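BREX protein BrxA (Magnetospirillum magneticum, PDB 3BHW) is probably part of a type 1 BREX system, which protects the bacterium against double-stranded DNA phage by preventing phage DNA replication. Local coordinates at residues E68-E73 against A94-T99; G27-G32 against L62-L67; I87-A92 against G179-Y184; E21-A26 against G81-A86; G102-L107 against R156-V161. One frame throughout, in Å; residues are numbered along the deposited sequence.

Interactions 2, 3 and 5 join helix to helix in a strand-free fold. In interactions 1 and 4 a helix meets a connecting loop or turn. Helix 83-97 serves interactions 1, 3 and 4, near its end, middle and start. Helix 19-31 takes part in interactions 2 and 4. Interactions 3 and 5 are buried and packed through apolar side chains. They meet through F91, which packs on L105, I157 and V161. Interaction 4 lies at the surface and is polar, with an arginine, a carbonyl and a water. Interactions 1 and 2 are partly buried. Interaction 1 adds a lysine bond to apolar packing, whereas interaction 2 sets leucines beside an arginine. H97 packs on L62 and R66, joining these two.

Interaction 1. Residues E68-E73 against A94-T99; sequences ETMGPE and AIKHST
T69 meets both K96 and H97 near the end of helix 83-97. Its CG2 is 4.1 Å from CB of H97, whose side chain lies roughly perpendicular to the threonine. Its OG1 lies 3.6 Å from K96 CB. K96 runs alongside T69, the two side chains pointing opposite ways. T69 OG1 stands between its own backbone N and carbonyl carbon (chi1 65°), and it hydrogen-bonds to R66 O three residues back. The backbone O of T69 is the polar target of the contact: K96 NZ donates to it over 2.7 Å. The C=O...N angle is 159°, with NZ tilted 19° from the carbonyl plane. The lysine chain is extended, which carries NZ past the threonine to this oxygen. M70 follows, its chain bent at CG. Its SD is 3.8 Å from K96 CD, and its CE is 3.9 Å from the same carbon. G71 then forms the N-cap position of helix 72-80, and its N is hydrogen-bonded to Y184 OH. K96 NZ also makes a salt bridge with E190. The ammonium is therefore shared between a carbonyl and a carboxylate, which probably favours its charged form, while its methylenes are covered by T69 and M70.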
# COMPACT_ATOMS: atom_id res chain seq x y z
N GLU A 68 4.47 -3.44 9.60
CA GLU A 68 5.71 -3.59 10.37
C GLU A 68 6.93 -2.94 9.70
O GLU A 68 8.01 -2.93 10.27
CB GLU A 68 5.99 -5.04 10.73
CG GLU A 68 6.42 -5.89 9.59
CD GLU A 68 7.13 -7.14 10.07
OE1 GLU A 68 6.93 -7.50 11.26
OE2 GLU A 68 7.88 -7.74 9.27
N THR A 69 6.73 -2.39 8.50
CA THR A 69 7.76 -1.50 7.95
C THR A 69 7.77 -0.13 8.67
O THR A 69 8.73 0.62 8.50
CB THR A 69 7.61 -1.25 6.40
OG1 THR A 69 6.41 -0.55 6.11
CG2 THR A 69 7.63 -2.51 5.56
N MET A 70 6.73 0.14 9.48
CA MET A 70 6.51 1.44 10.13
C MET A 70 6.45 1.19 11.64
O MET A 70 6.56 0.05 12.09
CB MET A 70 5.20 2.10 9.69
CG MET A 70 5.15 2.51 8.25
SD MET A 70 6.49 3.61 7.66
CE MET A 70 5.72 4.09 6.12
N GLY A 71 6.27 2.25 12.41
CA GLY A 71 6.44 2.18 13.84
C GLY A 71 5.15 2.41 14.58
O GLY A 71 4.10 2.63 13.96
N PRO A 72 5.21 2.35 15.92
CA PRO A 72 3.99 2.46 16.75
C PRO A 72 3.15 3.72 16.50
O PRO A 72 1.94 3.66 16.65
CB PRO A 72 4.55 2.47 18.17
CG PRO A 72 5.79 1.67 18.07
CD PRO A 72 6.41 2.10 16.74
N GLU A 73 3.79 4.83 16.15
CA GLU A 73 3.09 6.07 15.95
C GLU A 73 2.09 5.90 14.79
O GLU A 73 0.93 6.34 14.83
CB GLU A 73 4.12 7.18 15.67
CG GLU A 73 5.21 7.34 16.79
CD GLU A 73 6.26 6.20 16.90
OE1 GLU A 73 6.68 5.58 15.89
OE2 GLU A 73 6.69 5.93 18.05
N ALA A 94 2.05 0.51 2.56
CA ALA A 94 2.03 -0.36 1.35
C ALA A 94 3.13 0.06 0.40
O ALA A 94 3.82 -0.79 -0.22
CB ALA A 94 0.72 -0.35 0.70
N ILE A 95 3.34 1.34 0.27
CA ILE A 95 4.46 1.85 -0.54
C ILE A 95 5.82 1.42 -0.01
O ILE A 95 6.66 0.86 -0.76
CB ILE A 95 4.39 3.37 -0.71
CG1 ILE A 95 3.14 3.69 -1.54
CG2 ILE A 95 5.68 3.90 -1.41
CD1 ILE A 95 2.68 5.12 -1.40
N LYS A 96 6.07 1.66 1.27
CA LYS A 96 7.32 1.21 1.87
C LYS A 96 7.63 -0.29 1.64
O LYS A 96 8.77 -0.66 1.40
CB LYS A 96 7.36 1.54 3.36
CG LYS A 96 8.78 1.40 3.89
CD LYS A 96 8.96 2.12 5.18
CE LYS A 96 10.31 1.76 5.81
NZ LYS A 96 10.45 2.21 7.23
N HIS A 97 6.60 -1.13 1.72
CA HIS A 97 6.72 -2.58 1.60
C HIS A 97 6.92 -3.00 0.14
O HIS A 97 7.48 -4.08 -0.16
CB HIS A 97 5.44 -3.21 2.19
CG HIS A 97 5.35 -4.69 2.02
ND1 HIS A 97 4.70 -5.25 0.95
CD2 HIS A 97 5.76 -5.71 2.81
CE1 HIS A 97 4.77 -6.57 1.05
NE2 HIS A 97 5.41 -6.87 2.16
N SER A 98 6.45 -2.19 -0.79
CA SER A 98 6.45 -2.56 -2.22
C SER A 98 7.10 -1.57 -3.21
O SER A 98 6.49 -0.61 -3.62
CB SER A 98 5.06 -2.92 -2.70
OG SER A 98 5.01 -3.12 -4.11
N THR A 99 8.33 -1.84 -3.63
CA THR A 99 8.97 -1.05 -4.69
C THR A 99 8.15 -1.09 -5.98
O THR A 99 8.19 -0.15 -6.75
CB THR A 99 10.45 -1.50 -4.87
OG1 THR A 99 11.11 -1.40 -3.59
CG2 THR A 99 11.18 -0.62 -5.87

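Interaction 2. Residues G27-G32 against L62-L67; sequences GLLLEG and LMRNRL
L29 and L67 both turn CG beside the backbone N and anti to the carbonyl carbon (chi1 -74° and -64°), and from there L29 CD1 reaches the leucine opposite. R64 does the reverse. Its CG is anti to the backbone N (chi1 -177°), and the chain runs straight on to NE. This brings NE to the second methyl of L29. The apolar part is the closer one: L29 CD1 is 3.7 Å from L67 CB and 4.1 Å from L67 CD1. L29 CD2 lies 4.1 Å from R64 NE, approaching the guanidinium at a slant. The two methyls of one leucine thus divide their work between an apolar and a charged neighbour. R64 NE is buried by the contact and has no hydrogen-bond partner in the model. The charged group instead makes a cation-pi contact with W38. Helix 72-80 also packs here: W75 touches L29, and V78 touches L67. The W75 indole NE1 is hydrogen-bonded to L67 O at the end of helix 57-67. This is side-chain packing between two helices, 19-31 and 57-67, in an all-helical fold whose family is grouped with helix-turn-helix proteins.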
# COMPACT_ATOMS: atom_id res chain seq x y z
N GLY A 27 -4.04 -2.80 15.97
CA GLY A 27 -4.32 -3.06 17.39
C GLY A 27 -3.42 -4.11 18.00
O GLY A 27 -2.86 -3.91 19.07
N LEU A 28 -3.30 -5.24 17.30
CA LEU A 28 -2.48 -6.35 17.76
C LEU A 28 -1.03 -5.95 17.83
O LEU A 28 -0.29 -6.42 18.70
CB LEU A 28 -2.62 -7.55 16.84
CG LEU A 28 -3.89 -8.37 17.09
CD1 LEU A 28 -4.23 -9.16 15.83
CD2 LEU A 28 -3.67 -9.29 18.28
N LEU A 29 -0.59 -5.10 16.89
CA LEU A 29 0.79 -4.63 16.92
C LEU A 29 1.01 -3.72 18.14
O LEU A 29 2.04 -3.80 18.81
CB LEU A 29 1.18 -3.92 15.62
CG LEU A 29 1.38 -4.93 14.47
CD1 LEU A 29 1.50 -4.22 13.11
CD2 LEU A 29 2.59 -5.80 14.72
N LEU A 30 0.01 -2.89 18.45
CA LEU A 30 0.11 -1.96 19.57
C LEU A 30 -0.04 -2.65 20.93
O LEU A 30 0.47 -2.15 21.93
CB LEU A 30 -0.92 -0.84 19.44
CG LEU A 30 -0.60 0.15 18.32
CD1 LEU A 30 -1.82 1.04 17.92
CD2 LEU A 30 0.66 0.96 18.67
N GLU A 31 -0.76 -3.78 20.97
CA GLU A 31 -0.92 -4.51 22.25
C GLU A 31 0.34 -5.26 22.58
O GLU A 31 0.83 -5.22 23.72
CB GLU A 31 -2.16 -5.43 22.25
CG GLU A 31 -2.02 -6.80 21.61
CD GLU A 31 -3.31 -7.63 21.74
OE1 GLU A 31 -4.34 -7.27 21.12
OE2 GLU A 31 -3.31 -8.63 22.49
N GLY A 32 0.86 -5.95 21.57
CA GLY A 32 2.10 -6.67 21.67
C GLY A 32 1.72 -8.11 21.94
O GLY A 32 1.24 -8.44 23.03
N LEU A 62 0.57 -10.38 4.83
CA LEU A 62 0.82 -9.17 4.02
C LEU A 62 0.46 -7.85 4.74
O LEU A 62 1.30 -7.00 4.91
CB LEU A 62 0.08 -9.31 2.68
CG LEU A 62 0.17 -8.09 1.78
CD1 LEU A 62 1.59 -7.87 1.27
CD2 LEU A 62 -0.88 -8.11 0.65
N MET A 63 -0.76 -7.78 5.24
CA MET A 63 -1.23 -6.54 5.91
C MET A 63 -0.33 -6.25 7.13
O MET A 63 0.02 -5.10 7.40
CB MET A 63 -2.69 -6.74 6.30
CG MET A 63 -3.59 -7.11 5.14
SD MET A 63 -5.39 -6.85 5.47
CE MET A 63 -6.16 -7.76 4.19
N ARG A 64 0.09 -7.30 7.84
CA ARG A 64 1.00 -7.12 8.98
C ARG A 64 2.41 -6.73 8.52
O ARG A 64 3.03 -5.82 9.07
CB ARG A 64 1.09 -8.40 9.82
CG ARG A 64 1.99 -8.20 11.06
CD ARG A 64 2.44 -9.56 11.66
NE ARG A 64 3.38 -9.35 12.77
CZ ARG A 64 3.84 -10.32 13.56
NH1 ARG A 64 3.47 -11.57 13.34
NH2 ARG A 64 4.69 -10.03 14.55
N ASN A 65 2.93 -7.46 7.53
CA ASN A 65 4.25 -7.15 6.98
C ASN A 65 4.28 -5.70 6.52
O ASN A 65 5.27 -4.96 6.75
CB ASN A 65 4.64 -8.10 5.86
CG ASN A 65 4.99 -9.47 6.35
OD1 ASN A 65 4.94 -10.45 5.60
ND2 ASN A 65 5.31 -9.57 7.63
N ARG A 66 3.24 -5.31 5.79
CA ARG A 66 3.11 -3.85 5.47
C ARG A 66 3.26 -2.89 6.69
O ARG A 66 4.15 -2.03 6.70
CB ARG A 66 1.80 -3.57 4.78
CG ARG A 66 1.79 -3.97 3.32
CD ARG A 66 0.44 -3.66 2.70
NE ARG A 66 0.37 -3.94 1.27
CZ ARG A 66 -0.72 -4.31 0.59
NH1 ARG A 66 -1.90 -4.47 1.21
NH2 ARG A 66 -0.63 -4.51 -0.71
N LEU A 67 2.43 -3.08 7.73
CA LEU A 67 2.48 -2.19 8.89
C LEU A 67 3.81 -2.28 9.64
O LEU A 67 4.26 -1.26 10.18
CB LEU A 67 1.31 -2.40 9.85
CG LEU A 67 -0.07 -2.08 9.30
CD1 LEU A 67 -1.08 -2.71 10.25
CD2 LEU A 67 -0.33 -0.58 9.26

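Interaction 3. Residues I87-A92 against G179-Y184; sequences IQAVFA and GEVMSY
Q88, whose CB touches V181, accepts a hydrogen bond at OE1 from the backbone N of S178, just ahead of helix 179-187. The contact is close helix-helix packing in the interior of an all-helical fold, with a small alanine at the nearest point. The CA atoms of A89 and V181 are only 6.0 Å apart. The methyl of A89 is small enough to permit this approach.

V181 does the touching from the other helix, and it does so with one branch. A chi1 of 163° sets CG2 anti to the carbonyl carbon, where it faces helix 83-97. There it settles beside the backbone at Q88 and A89. It is 4.0 Å from A89 N, 4.2 Å from A89 CB and 4.2 Å from Q88 CB. These are van der Waals contacts at ordinary distances, and the two to CB atoms are apolar. All three touching residues are buried.

The extended chain of Q88 carries its amide away from the valine. The bond from S178 N thus ties the amide of helix 83-97 to the residue that precedes helix 179-187. S178 is used twice, since its OG also takes a hydrogen bond from V181 N. One turn back along helix 83-97 from A89, the backbone O of V85 also touches the valine at V181 CG2.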
# COMPACT_ATOMS: atom_id res chain seq x y z
N ILE A 87 -6.44 5.35 6.24
CA ILE A 87 -6.20 4.69 4.94
C ILE A 87 -4.88 5.18 4.32
O ILE A 87 -4.14 4.39 3.76
CB ILE A 87 -7.36 4.87 3.96
CG1 ILE A 87 -7.24 3.89 2.80
CG2 ILE A 87 -7.46 6.32 3.51
CD1 ILE A 87 -8.18 2.73 2.90
N GLN A 88 -4.57 6.45 4.50
CA GLN A 88 -3.35 7.01 3.96
C GLN A 88 -2.10 6.47 4.65
O GLN A 88 -1.05 6.36 4.05
CB GLN A 88 -3.42 8.55 4.07
CG GLN A 88 -4.37 9.13 3.01
CD GLN A 88 -4.53 10.64 3.08
OE1 GLN A 88 -3.92 11.29 3.93
NE2 GLN A 88 -5.32 11.20 2.18
N ALA A 89 -2.23 6.20 5.94
CA ALA A 89 -1.14 5.60 6.71
C ALA A 89 -0.94 4.18 6.20
O ALA A 89 0.21 3.71 5.97
CB ALA A 89 -1.48 5.59 8.19
N VAL A 90 -2.06 3.48 5.96
CA VAL A 90 -1.91 2.14 5.38
C VAL A 90 -1.25 2.24 3.98
O VAL A 90 -0.37 1.41 3.62
CB VAL A 90 -3.23 1.38 5.35
CG1 VAL A 90 -2.96 0.01 4.74
CG2 VAL A 90 -3.77 1.25 6.74
N PHE A 91 -1.64 3.25 3.21
CA PHE A 91 -1.05 3.49 1.88
C PHE A 91 0.46 3.68 1.96
O PHE A 91 1.21 3.08 1.16
CB PHE A 91 -1.77 4.68 1.24
CG PHE A 91 -1.36 5.00 -0.20
CD1 PHE A 91 -1.22 4.02 -1.22
CD2 PHE A 91 -1.18 6.33 -0.55
CE1 PHE A 91 -0.90 4.45 -2.53
CE2 PHE A 91 -0.87 6.71 -1.83
CZ PHE A 91 -0.74 5.79 -2.83
N ALA A 92 0.93 4.38 2.96
CA ALA A 92 2.35 4.70 3.07
C ALA A 92 3.06 3.40 3.38
O ALA A 92 4.15 3.17 2.86
CB ALA A 92 2.57 5.67 4.22
N GLY A 179 -1.67 15.91 6.87
CA GLY A 179 -0.51 16.48 7.52
C GLY A 179 0.00 15.56 8.60
O GLY A 179 1.20 15.50 8.83
N GLU A 180 -0.89 14.81 9.25
CA GLU A 180 -0.49 13.86 10.29
C GLU A 180 0.35 12.73 9.70
O GLU A 180 1.34 12.31 10.25
CB GLU A 180 -1.73 13.24 10.88
CG GLU A 180 -1.63 12.83 12.32
CD GLU A 180 -3.00 12.63 12.89
OE1 GLU A 180 -3.86 13.51 12.67
OE2 GLU A 180 -3.23 11.58 13.53
N VAL A 181 -0.04 12.25 8.53
CA VAL A 181 0.73 11.18 7.93
C VAL A 181 2.07 11.71 7.45
O VAL A 181 3.13 11.09 7.69
CB VAL A 181 -0.09 10.57 6.79
CG1 VAL A 181 0.85 9.75 5.86
CG2 VAL A 181 -1.25 9.74 7.41
N MET A 182 2.03 12.86 6.79
CA MET A 182 3.26 13.45 6.25
C MET A 182 4.29 13.78 7.35
O MET A 182 5.50 13.64 7.12
CB MET A 182 3.00 14.68 5.35
CG MET A 182 2.20 14.43 4.06
SD MET A 182 2.90 13.14 2.92
CE MET A 182 4.59 13.75 2.87
N SER A 183 3.80 14.24 8.51
CA SER A 183 4.67 14.58 9.64
C SER A 183 5.36 13.30 10.12
O SER A 183 6.58 13.31 10.37
CB SER A 183 3.88 15.32 10.75
OG SER A 183 4.66 15.66 11.90
N TYR A 184 4.61 12.22 10.23
CA TYR A 184 5.20 10.95 10.63
C TYR A 184 6.32 10.51 9.66
O TYR A 184 7.41 10.18 10.10
CB TYR A 184 4.14 9.82 10.77
CG TYR A 184 4.77 8.46 10.99
CD1 TYR A 184 5.07 7.98 12.28
CD2 TYR A 184 5.21 7.69 9.90
CE1 TYR A 184 5.72 6.76 12.48
CE2 TYR A 184 5.85 6.44 10.09
CZ TYR A 184 6.11 6.01 11.40
OH TYR A 184 6.74 4.81 11.60

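Interaction 4. Residues E21-A26 against G81-A86; sequences ESRIIA and GSTQVA
R23 grips the backbone O of G81 end-on, at the turn that links helix 72-80 to helix 83-97. An arginine of helix 19-31 thus holds the turn between two consecutive helices, where S82 is the N-cap of the second.

Two direct hydrogen bonds carry the contact. R23 NH1 and R23 NH2 each lie 2.8 Å from G81 O. Both are bent, with N-H...O angles of 141° and 140°, because two donors converge on a single atom. The oxygen stays close to the guanidinium plane, so the fork holds the group's rotation. NH1 also makes a weak bond to R79 O in the last turn of helix 72-80. The positive group thus faces carbonyls at the end of that helix, which may favour it electrostatically.

A water adds an indirect link. It accepts from R23 NH2 at 3.0 Å and lies 2.8 Å from T83 OG1. The guanidinium is in this way tied to the first turn of helix 83-97 as well.

The start of that helix is capped: S82 OG accepts a weak bond from V85 N over 3.3 Å.

Van der Waals packing completes the set. The arginine chain is extended from CG to NE, and chi4 of -102° then turns the guanidinium plane so that one face meets alanine. A86 CB lies over that face, 3.6 Å from R23 NH1.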
# COMPACT_ATOMS: atom_id res chain seq x y z
N GLU A 21 -9.60 -4.46 8.31
CA GLU A 21 -8.71 -5.52 8.76
C GLU A 21 -7.40 -4.95 9.26
O GLU A 21 -6.82 -5.43 10.23
CB GLU A 21 -8.40 -6.47 7.63
CG GLU A 21 -9.54 -7.42 7.30
CD GLU A 21 -10.46 -6.88 6.24
OE1 GLU A 21 -10.49 -5.62 6.02
OE2 GLU A 21 -11.17 -7.72 5.63
N SER A 22 -6.92 -3.90 8.59
CA SER A 22 -5.63 -3.35 8.94
C SER A 22 -5.70 -2.71 10.34
O SER A 22 -4.71 -2.71 11.07
CB SER A 22 -5.16 -2.30 7.90
OG SER A 22 -4.62 -2.95 6.75
N ARG A 23 -6.86 -2.15 10.69
CA ARG A 23 -7.04 -1.54 12.01
C ARG A 23 -6.92 -2.58 13.11
O ARG A 23 -6.42 -2.30 14.19
CB ARG A 23 -8.42 -0.93 12.13
CG ARG A 23 -8.69 0.30 11.20
CD ARG A 23 -9.74 1.14 11.87
NE ARG A 23 -10.27 2.27 11.10
CZ ARG A 23 -9.91 3.55 11.29
NH1 ARG A 23 -8.95 3.84 12.15
NH2 ARG A 23 -10.50 4.54 10.62
N ILE A 24 -7.38 -3.79 12.81
CA ILE A 24 -7.40 -4.84 13.82
C ILE A 24 -5.96 -5.30 14.00
O ILE A 24 -5.51 -5.50 15.13
CB ILE A 24 -8.32 -6.04 13.46
CG1 ILE A 24 -9.80 -5.61 13.57
CG2 ILE A 24 -8.06 -7.20 14.41
CD1 ILE A 24 -10.76 -6.44 12.77
N ILE A 25 -5.22 -5.37 12.90
CA ILE A 25 -3.83 -5.84 12.93
C ILE A 25 -2.97 -4.81 13.64
O ILE A 25 -2.12 -5.15 14.47
CB ILE A 25 -3.32 -6.22 11.50
CG1 ILE A 25 -3.99 -7.52 11.01
CG2 ILE A 25 -1.79 -6.40 11.46
CD1 ILE A 25 -4.14 -7.65 9.49
N ALA A 26 -3.22 -3.52 13.34
CA ALA A 26 -2.56 -2.41 14.04
C ALA A 26 -2.82 -2.44 15.55
O ALA A 26 -1.91 -2.17 16.34
CB ALA A 26 -3.00 -1.08 13.46
N GLY A 81 -7.20 6.49 13.86
CA GLY A 81 -7.43 7.70 13.09
C GLY A 81 -8.71 7.64 12.28
O GLY A 81 -9.37 6.59 12.17
N SER A 82 -9.04 8.78 11.69
CA SER A 82 -10.20 8.89 10.85
C SER A 82 -9.98 8.02 9.63
O SER A 82 -8.87 7.55 9.35
CB SER A 82 -10.42 10.35 10.42
OG SER A 82 -9.38 10.78 9.53
N THR A 83 -11.05 7.82 8.89
CA THR A 83 -11.04 7.01 7.70
C THR A 83 -9.94 7.43 6.71
O THR A 83 -9.15 6.59 6.26
CB THR A 83 -12.45 7.00 7.08
OG1 THR A 83 -13.35 6.36 8.00
CG2 THR A 83 -12.45 6.18 5.81
N GLN A 84 -9.87 8.71 6.37
CA GLN A 84 -8.86 9.17 5.41
C GLN A 84 -7.45 9.13 6.02
O GLN A 84 -6.48 8.72 5.36
CB GLN A 84 -9.22 10.57 4.89
CG GLN A 84 -8.23 11.18 3.88
CD GLN A 84 -8.51 10.75 2.43
OE1 GLN A 84 -7.86 9.82 1.91
NE2 GLN A 84 -9.46 11.42 1.79
N VAL A 85 -7.31 9.53 7.28
CA VAL A 85 -5.99 9.51 7.89
C VAL A 85 -5.47 8.06 7.93
O VAL A 85 -4.34 7.78 7.53
CB VAL A 85 -5.95 10.22 9.29
CG1 VAL A 85 -4.62 10.07 9.93
CG2 VAL A 85 -6.28 11.71 9.15
N ALA A 86 -6.30 7.15 8.44
CA ALA A 86 -5.91 5.74 8.59
C ALA A 86 -5.61 5.10 7.24
O ALA A 86 -4.60 4.38 7.10
CB ALA A 86 -7.00 4.95 9.39
O HOH W 1 -13.25 4.01 9.46

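Interaction 5. Residues G102-L107 against R156-V161; sequences GDFLDL and RILVEV
L158 faces F104 and L105 and carries the whole contact from its side. Its CB bond points from helix 145-161 toward helix 99-112. A chi1 of -66° swings CG away from the carbonyl carbon, and there the chain forks. CB and CG bring the fork forward, and the two methyls do the touching.

CD1 goes to the phenylalanine. It lies 4.2 Å from F104 CE2 and comes to the edge of the ring, near its plane. CD2 goes to the leucine, 4.0 Å from L105 CD2. The two leucine side chains point opposite ways and overlap only at their ends, meeting at one methyl each. The backbones stay well apart, with 9.7 Å between the CA atoms of L105 and L158. The gap is therefore bridged by long side chains.

The same residues have further apolar neighbours. F104 meets W125 of helix 122-135 edge-to-face, and its ring also meets that of Y128, in the same helix, with the planes at about 50°. L105 turns its other methyl, CD1, to I95 and F91 of helix 83-97. L158 also packs on I164, and their backbones are hydrogen-bonded.

All three contacting residues, F104, L105 and L158, are buried. The arrangement is that of a hydrophobic core between helices, here where helices 83-97, 99-112, 122-135 and 145-161 of the all-helical BrxA fold converge.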
# COMPACT_ATOMS: atom_id res chain seq x y z
N GLY A 102 5.51 1.58 -5.29
CA GLY A 102 6.16 2.89 -5.19
C GLY A 102 6.67 3.42 -6.53
O GLY A 102 6.42 4.60 -6.87
N ASP A 103 7.37 2.56 -7.30
CA ASP A 103 7.92 2.93 -8.60
C ASP A 103 6.79 3.21 -9.61
O ASP A 103 6.96 4.06 -10.48
CB ASP A 103 8.92 1.88 -9.16
CG ASP A 103 10.30 2.00 -8.56
OD1 ASP A 103 10.48 2.80 -7.61
OD2 ASP A 103 11.22 1.29 -9.06
N PHE A 104 5.66 2.51 -9.49
CA PHE A 104 4.51 2.85 -10.34
C PHE A 104 4.11 4.34 -10.15
O PHE A 104 3.92 5.09 -11.13
CB PHE A 104 3.32 1.91 -10.09
CG PHE A 104 2.25 1.99 -11.15
CD1 PHE A 104 2.57 2.03 -12.49
CD2 PHE A 104 0.90 2.08 -10.78
CE1 PHE A 104 1.57 2.10 -13.48
CE2 PHE A 104 -0.12 2.19 -11.75
CZ PHE A 104 0.22 2.19 -13.12
N LEU A 105 4.05 4.75 -8.89
CA LEU A 105 3.65 6.06 -8.48
C LEU A 105 4.71 7.04 -8.96
O LEU A 105 4.37 7.95 -9.69
CB LEU A 105 3.52 6.09 -6.97
CG LEU A 105 2.31 5.29 -6.53
CD1 LEU A 105 2.42 4.87 -5.03
CD2 LEU A 105 1.05 6.09 -6.81
N ASP A 106 5.98 6.76 -8.62
CA ASP A 106 7.10 7.62 -8.89
C ASP A 106 7.38 7.86 -10.36
O ASP A 106 7.66 8.96 -10.75
CB ASP A 106 8.36 6.96 -8.27
CG ASP A 106 9.57 7.92 -8.18
OD1 ASP A 106 9.39 9.14 -8.06
OD2 ASP A 106 10.70 7.46 -8.14
N LEU A 107 7.40 6.78 -11.15
CA LEU A 107 7.86 6.86 -12.53
C LEU A 107 6.76 6.94 -13.56
O LEU A 107 7.07 7.22 -14.71
CB LEU A 107 8.70 5.64 -12.85
CG LEU A 107 9.78 5.40 -11.79
CD1 LEU A 107 10.48 4.15 -12.15
CD2 LEU A 107 10.78 6.50 -11.65
N ARG A 156 -7.11 -1.10 -7.43
CA ARG A 156 -8.02 -1.02 -6.29
C ARG A 156 -7.40 -0.12 -5.18
O ARG A 156 -8.09 0.75 -4.58
CB ARG A 156 -8.29 -2.42 -5.72
CG ARG A 156 -9.37 -2.49 -4.72
CD ARG A 156 -9.99 -3.90 -4.64
NE ARG A 156 -9.07 -4.88 -4.08
CZ ARG A 156 -8.41 -5.81 -4.78
NH1 ARG A 156 -7.59 -6.62 -4.14
NH2 ARG A 156 -8.55 -5.92 -6.10
N ILE A 157 -6.10 -0.28 -4.92
CA ILE A 157 -5.39 0.58 -3.97
C ILE A 157 -5.55 2.04 -4.35
O ILE A 157 -5.80 2.89 -3.50
CB ILE A 157 -3.89 0.21 -3.92
CG1 ILE A 157 -3.72 -1.04 -3.08
CG2 ILE A 157 -3.13 1.26 -3.16
CD1 ILE A 157 -2.37 -1.69 -3.22
N LEU A 158 -5.41 2.31 -5.63
CA LEU A 158 -5.47 3.68 -6.12
C LEU A 158 -6.88 4.22 -6.02
O LEU A 158 -7.06 5.41 -5.77
CB LEU A 158 -4.91 3.75 -7.53
CG LEU A 158 -3.41 3.44 -7.69
CD1 LEU A 158 -3.07 3.68 -9.12
CD2 LEU A 158 -2.48 4.27 -6.77
N VAL A 159 -7.88 3.36 -6.20
CA VAL A 159 -9.27 3.75 -6.00
C VAL A 159 -9.49 4.05 -4.49
O VAL A 159 -10.11 5.06 -4.11
CB VAL A 159 -10.25 2.67 -6.50
CG1 VAL A 159 -11.64 2.82 -5.86
CG2 VAL A 159 -10.37 2.68 -8.05
N GLU A 160 -8.99 3.18 -3.62
CA GLU A 160 -9.19 3.35 -2.17
C GLU A 160 -8.62 4.67 -1.65
O GLU A 160 -9.27 5.37 -0.84
CB GLU A 160 -8.55 2.21 -1.36
CG GLU A 160 -9.24 0.86 -1.46
CD GLU A 160 -8.43 -0.26 -0.77
OE1 GLU A 160 -7.25 -0.46 -1.13
OE2 GLU A 160 -8.97 -0.95 0.13
N VAL A 161 -7.41 5.00 -2.09
CA VAL A 161 -6.80 6.23 -1.62
C VAL A 161 -7.40 7.44 -2.31
O VAL A 161 -7.30 8.54 -1.79
CB VAL A 161 -5.25 6.25 -1.72
CG1 VAL A 161 -4.78 5.91 -3.13
CG2 VAL A 161 -4.71 7.68 -1.22